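Local coordinates for interleukin-2 receptor subunit beta (Mus musculus, PDB 6DG5), which binds interleukin-2 as the receptor's beta subunit, and probably transduces its mitogenic signal and takes part in interleukin-15 responses, at residues B[39-44]-B[74-79]; B[179-184]-B[202-207]. All coordinates share one frame; numbering follows the deposited sequence.

Contact 1 of 2, residues B[39-44]-B[74-79]; sequences SNLRHW and TSVDLL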
# COMPACT_ATOMS: atom_id res chain seq x y z
N SER B 39 15.56 4.35 20.95
CA SER B 39 14.56 3.36 20.56
C SER B 39 14.65 2.12 21.44
O SER B 39 15.72 1.79 21.97
CB SER B 39 14.75 2.96 19.09
OG SER B 39 13.85 1.93 18.73
N ASN B 40 13.52 1.45 21.61
CA ASN B 40 13.49 0.24 22.42
C ASN B 40 14.06 -0.96 21.67
O ASN B 40 14.73 -1.81 22.27
CB ASN B 40 12.06 -0.05 22.89
CG ASN B 40 11.10 -0.26 21.74
OD1 ASN B 40 11.29 0.28 20.65
ND2 ASN B 40 10.06 -1.05 21.98
N LEU B 41 13.81 -1.03 20.36
CA LEU B 41 14.33 -2.13 19.55
C LEU B 41 15.76 -1.89 19.10
O LEU B 41 16.48 -2.85 18.80
CB LEU B 41 13.45 -2.34 18.33
CG LEU B 41 11.98 -2.67 18.58
CD1 LEU B 41 11.23 -2.57 17.27
CD2 LEU B 41 11.84 -4.06 19.17
N ARG B 42 16.19 -0.63 19.03
CA ARG B 42 17.52 -0.28 18.54
C ARG B 42 18.41 0.16 19.70
O ARG B 42 17.94 0.75 20.67
CB ARG B 42 17.44 0.83 17.49
CG ARG B 42 17.07 0.30 16.11
CD ARG B 42 16.37 1.35 15.26
NE ARG B 42 16.24 0.90 13.88
CZ ARG B 42 15.22 0.17 13.42
NH1 ARG B 42 14.24 -0.18 14.24
NH2 ARG B 42 15.19 -0.20 12.15
N HIS B 43 19.70 -0.15 19.58
CA HIS B 43 20.64 0.10 20.66
C HIS B 43 21.20 1.52 20.66
O HIS B 43 21.90 1.89 21.61
CB HIS B 43 21.80 -0.90 20.59
CG HIS B 43 21.41 -2.31 20.93
ND1 HIS B 43 22.07 -3.41 20.42
CD2 HIS B 43 20.45 -2.79 21.75
CE1 HIS B 43 21.52 -4.51 20.90
NE2 HIS B 43 20.53 -4.17 21.71
N TRP B 44 20.92 2.32 19.63
CA TRP B 44 21.54 3.63 19.55
C TRP B 44 20.80 4.65 20.41
O TRP B 44 19.72 4.39 20.96
CB TRP B 44 21.62 4.11 18.10
CG TRP B 44 20.37 3.98 17.29
CD1 TRP B 44 20.15 3.09 16.27
CD2 TRP B 44 19.17 4.77 17.39
NE1 TRP B 44 18.89 3.27 15.75
CE2 TRP B 44 18.27 4.29 16.42
CE3 TRP B 44 18.78 5.82 18.22
CZ2 TRP B 44 17.00 4.83 16.26
CZ3 TRP B 44 17.51 6.36 18.06
CH2 TRP B 44 16.64 5.86 17.08
N THR B 74 10.40 1.67 12.25
CA THR B 74 9.32 0.80 11.80
C THR B 74 8.03 1.16 12.52
O THR B 74 7.97 2.09 13.33
CB THR B 74 9.66 -0.67 12.03
OG1 THR B 74 10.14 -0.86 13.37
CG2 THR B 74 10.72 -1.12 11.06
N SER B 75 6.98 0.41 12.20
CA SER B 75 5.67 0.65 12.80
C SER B 75 5.64 0.24 14.26
O SER B 75 4.89 0.83 15.05
CB SER B 75 4.60 -0.10 12.02
OG SER B 75 4.92 -0.16 10.64
N VAL B 76 6.44 -0.76 14.65
CA VAL B 76 6.44 -1.25 16.02
C VAL B 76 7.50 -0.57 16.88
O VAL B 76 7.62 -0.89 18.07
CB VAL B 76 6.65 -2.78 16.04
CG1 VAL B 76 5.71 -3.45 15.05
CG2 VAL B 76 8.09 -3.13 15.73
N ASP B 77 8.26 0.37 16.32
CA ASP B 77 9.29 1.06 17.08
C ASP B 77 8.66 2.03 18.08
O ASP B 77 7.55 2.52 17.89
CB ASP B 77 10.22 1.82 16.14
CG ASP B 77 11.52 1.08 15.88
OD1 ASP B 77 12.38 1.04 16.79
OD2 ASP B 77 11.69 0.54 14.77
N LEU B 78 9.39 2.28 19.16
CA LEU B 78 8.96 3.22 20.19
C LEU B 78 10.22 3.78 20.84
O LEU B 78 10.92 3.05 21.56
CB LEU B 78 8.06 2.55 21.22
CG LEU B 78 7.77 3.37 22.48
CD1 LEU B 78 6.89 4.57 22.16
CD2 LEU B 78 7.12 2.50 23.56
N LEU B 79 10.51 5.05 20.60
CA LEU B 79 11.70 5.69 21.15
C LEU B 79 11.31 6.72 22.20
O LEU B 79 10.33 7.46 22.02
CB LEU B 79 12.54 6.33 20.04
CG LEU B 79 11.93 7.32 19.06
CD1 LEU B 79 12.05 8.73 19.58
CD2 LEU B 79 12.62 7.21 17.71
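Trp44 meets Leu79 at the edge of its indole, where CH2 lies 4.3 Å from Leu79 CD2 near the ring plane. One face of the same ring rests on Ser39 CB and Arg42 CB, both offset toward its rim, and Lys46 adds a cation-pi contact. A pair of flat groups is formed by the Arg42 guanidinium and the Asp77 carboxylate, with planes 54° apart: NH1 forms a salt bridge to Asp77 OD2 (2.7 Å), approaching obliquely. Asp77 is gripped on both oxygens. Ser39 OG, set opposite the backbone N (chi1 176°), donates nearly head-on to Asp77 OD1 at 2.6 Å, while Thr74 N and OG1 reach OD2 from opposite faces of the carboxylate. These two loops lie at one end of the N-terminal beta-sandwich domain of a type I cytokine receptor, where the antiparallel pairing of Ser39 with Leu79 runs out and Asn40 N still bonds to Leu78 O (3.1 Å). Arg42 NH2 also hydrogen-bonds a polar side chain of another protein chain, and Leu41 packs on an apolar side chain of that chain. Within the contact, the Leu41 and Val76 side chains cross at about a right angle, Leu41 CD1 lying 3.5 Å from Val76 CG2.

Contact 2 of 2, residues B[179-184]-B[202-207]; sequences YEVQVR and LTFRTR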
# COMPACT_ATOMS: atom_id res chain seq x y z
N TYR B 179 -1.44 32.64 -12.18
CA TYR B 179 -1.85 31.87 -11.02
C TYR B 179 -0.63 31.41 -10.23
O TYR B 179 0.50 31.42 -10.72
CB TYR B 179 -2.67 30.64 -11.43
CG TYR B 179 -3.89 30.93 -12.27
CD1 TYR B 179 -3.80 31.05 -13.65
CD2 TYR B 179 -5.14 31.07 -11.68
CE1 TYR B 179 -4.92 31.31 -14.42
CE2 TYR B 179 -6.27 31.33 -12.44
CZ TYR B 179 -6.15 31.45 -13.81
OH TYR B 179 -7.27 31.71 -14.57
N GLU B 180 -0.88 30.99 -8.99
CA GLU B 180 0.14 30.43 -8.12
C GLU B 180 -0.43 29.18 -7.46
O GLU B 180 -1.59 29.16 -7.04
CB GLU B 180 0.58 31.44 -7.05
CG GLU B 180 2.08 31.45 -6.76
CD GLU B 180 2.51 32.64 -5.92
OE1 GLU B 180 1.67 33.55 -5.70
OE2 GLU B 180 3.68 32.68 -5.48
N VAL B 181 0.38 28.13 -7.37
CA VAL B 181 -0.08 26.81 -6.94
C VAL B 181 0.89 26.22 -5.93
O VAL B 181 2.11 26.28 -6.12
CB VAL B 181 -0.26 25.86 -8.14
CG1 VAL B 181 -0.31 24.41 -7.69
CG2 VAL B 181 -1.53 26.21 -8.90
N GLN B 182 0.34 25.66 -4.85
CA GLN B 182 1.10 24.90 -3.87
C GLN B 182 0.44 23.54 -3.67
O GLN B 182 -0.79 23.43 -3.73
CB GLN B 182 1.18 25.62 -2.52
CG GLN B 182 2.01 26.89 -2.52
CD GLN B 182 2.13 27.49 -1.14
OE1 GLN B 182 1.14 27.87 -0.52
NE2 GLN B 182 3.36 27.57 -0.64
N VAL B 183 1.26 22.52 -3.42
CA VAL B 183 0.79 21.15 -3.23
C VAL B 183 1.35 20.61 -1.92
O VAL B 183 2.40 21.06 -1.45
CB VAL B 183 1.17 20.24 -4.41
CG1 VAL B 183 0.28 19.01 -4.45
CG2 VAL B 183 1.10 21.00 -5.73
N ARG B 184 0.64 19.66 -1.33
CA ARG B 184 1.10 18.98 -0.12
C ARG B 184 0.63 17.53 -0.14
O ARG B 184 -0.26 17.16 -0.91
CB ARG B 184 0.62 19.70 1.14
CG ARG B 184 -0.88 19.87 1.24
CD ARG B 184 -1.24 20.63 2.50
NE ARG B 184 -2.68 20.63 2.77
CZ ARG B 184 -3.23 21.12 3.87
NH1 ARG B 184 -2.46 21.64 4.82
NH2 ARG B 184 -4.54 21.08 4.04
N LEU B 202 4.38 27.63 -7.39
CA LEU B 202 4.69 27.67 -8.81
C LEU B 202 3.81 28.72 -9.48
O LEU B 202 2.58 28.60 -9.46
CB LEU B 202 4.48 26.30 -9.45
CG LEU B 202 4.58 26.22 -10.98
CD1 LEU B 202 6.04 26.14 -11.41
CD2 LEU B 202 3.79 25.04 -11.50
N THR B 203 4.43 29.73 -10.07
CA THR B 203 3.72 30.83 -10.70
C THR B 203 3.70 30.62 -12.21
O THR B 203 4.75 30.45 -12.83
CB THR B 203 4.36 32.17 -10.37
OG1 THR B 203 4.68 32.21 -8.97
CG2 THR B 203 3.42 33.31 -10.69
N PHE B 204 2.50 30.62 -12.80
CA PHE B 204 2.33 30.41 -14.22
C PHE B 204 1.23 31.31 -14.75
O PHE B 204 0.32 31.70 -14.02
CB PHE B 204 2.01 28.94 -14.54
CG PHE B 204 0.73 28.44 -13.92
CD1 PHE B 204 0.71 27.98 -12.62
CD2 PHE B 204 -0.45 28.43 -14.65
CE1 PHE B 204 -0.46 27.52 -12.04
CE2 PHE B 204 -1.63 27.97 -14.08
CZ PHE B 204 -1.63 27.51 -12.78
N ARG B 205 1.32 31.65 -16.04
CA ARG B 205 0.36 32.52 -16.70
C ARG B 205 -0.17 31.84 -17.95
O ARG B 205 0.59 31.26 -18.73
CB ARG B 205 1.00 33.87 -17.07
CG ARG B 205 0.04 34.86 -17.71
CD ARG B 205 0.72 36.18 -18.00
NE ARG B 205 -0.17 37.12 -18.67
CZ ARG B 205 -0.93 38.01 -18.04
NH1 ARG B 205 -0.90 38.09 -16.72
NH2 ARG B 205 -1.71 38.83 -18.73
N THR B 206 -1.49 31.91 -18.13
CA THR B 206 -2.14 31.26 -19.26
C THR B 206 -1.89 32.02 -20.56
O THR B 206 -1.59 33.22 -20.56
CB THR B 206 -3.64 31.14 -19.01
OG1 THR B 206 -4.14 32.38 -18.49
CG2 THR B 206 -3.93 30.03 -18.01
N ARG B 207 -2.01 31.30 -21.67
CA ARG B 207 -1.82 31.91 -22.98
C ARG B 207 -2.91 32.94 -23.25
O ARG B 207 -4.08 32.70 -22.94
CB ARG B 207 -1.83 30.83 -24.07
CG ARG B 207 -1.55 31.33 -25.48
CD ARG B 207 -1.74 30.23 -26.51
NE ARG B 207 -0.69 29.22 -26.45
CZ ARG B 207 0.40 29.21 -27.21
NH1 ARG B 207 0.59 30.18 -28.10
NH2 ARG B 207 1.30 28.25 -27.09
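Four backbone hydrogen bonds zip Tyr179 and Val181 to Phe204 and Leu202 in antiparallel register. The straightest runs from Tyr179 N to Phe204 O (2.7 Å, 173° at the hydrogen); its return bond, Phe204 N to Tyr179 O, measures 3.0 Å. Farther along, Leu202 N donates to Val181 O at 2.9 Å, and Val181 N returns a bond to Leu202 O. Between these pairs sits the non-hydrogen-bonded pair Glu180 and Thr203, on the opposite face of the sheet from the aromatic residues; there Glu180 CG lies 3.5 Å from Thr203 OG1, and the Glu180 carboxylate forms a salt bridge with Arg147. On the other face, Phe204 CG stands between the backbone N and the carbonyl carbon (chi1 61°), which swings the ring across toward the neighbouring strand. Tyr179 CB sits over one face of that ring in a CH-pi contact, 3.6 Å from Phe204 CZ, and Val181 CG2 meets Phe204 CE1 at the ring edge, in plane, at 3.6 Å. The two aromatic planes, 25° apart, are slid so far that they barely overlap. Without the Phe204 ring, as with an alanine here, Tyr179 CB and Val181 CG2 would probably lose their shared apolar partner and a gap would be likely to open beside them. In this fibronectin type III domain, strand 202-205 forms an outer edge of its sheet beside strand 178-187, whose other neighbour is strand 140-148, while Phe204 and Leu202 pack against strands 111-118 and 123-128 of the facing sheet.

In the fold
The two contacts share no strand and lie in different domains, their centres about 41 Å apart on opposite sides of the chain's centre. Contact 1 joins two loops at the end of the N-terminal domain, partly at the surface and against another protein chain; it depends on charge and hydroxyl groups gathered on one buried carboxylate, with small apolar patches around it. Contact 2 is regular sheet pairing in the second domain, where main-chain bonds do the polar work and aromatic and aliphatic side chains fill the sandwich core. No other chain of the assembly touches it; strand 178-187 also hydrogen-bonds to the WSXWS motif, through Gln182 and Val183 to Ser199.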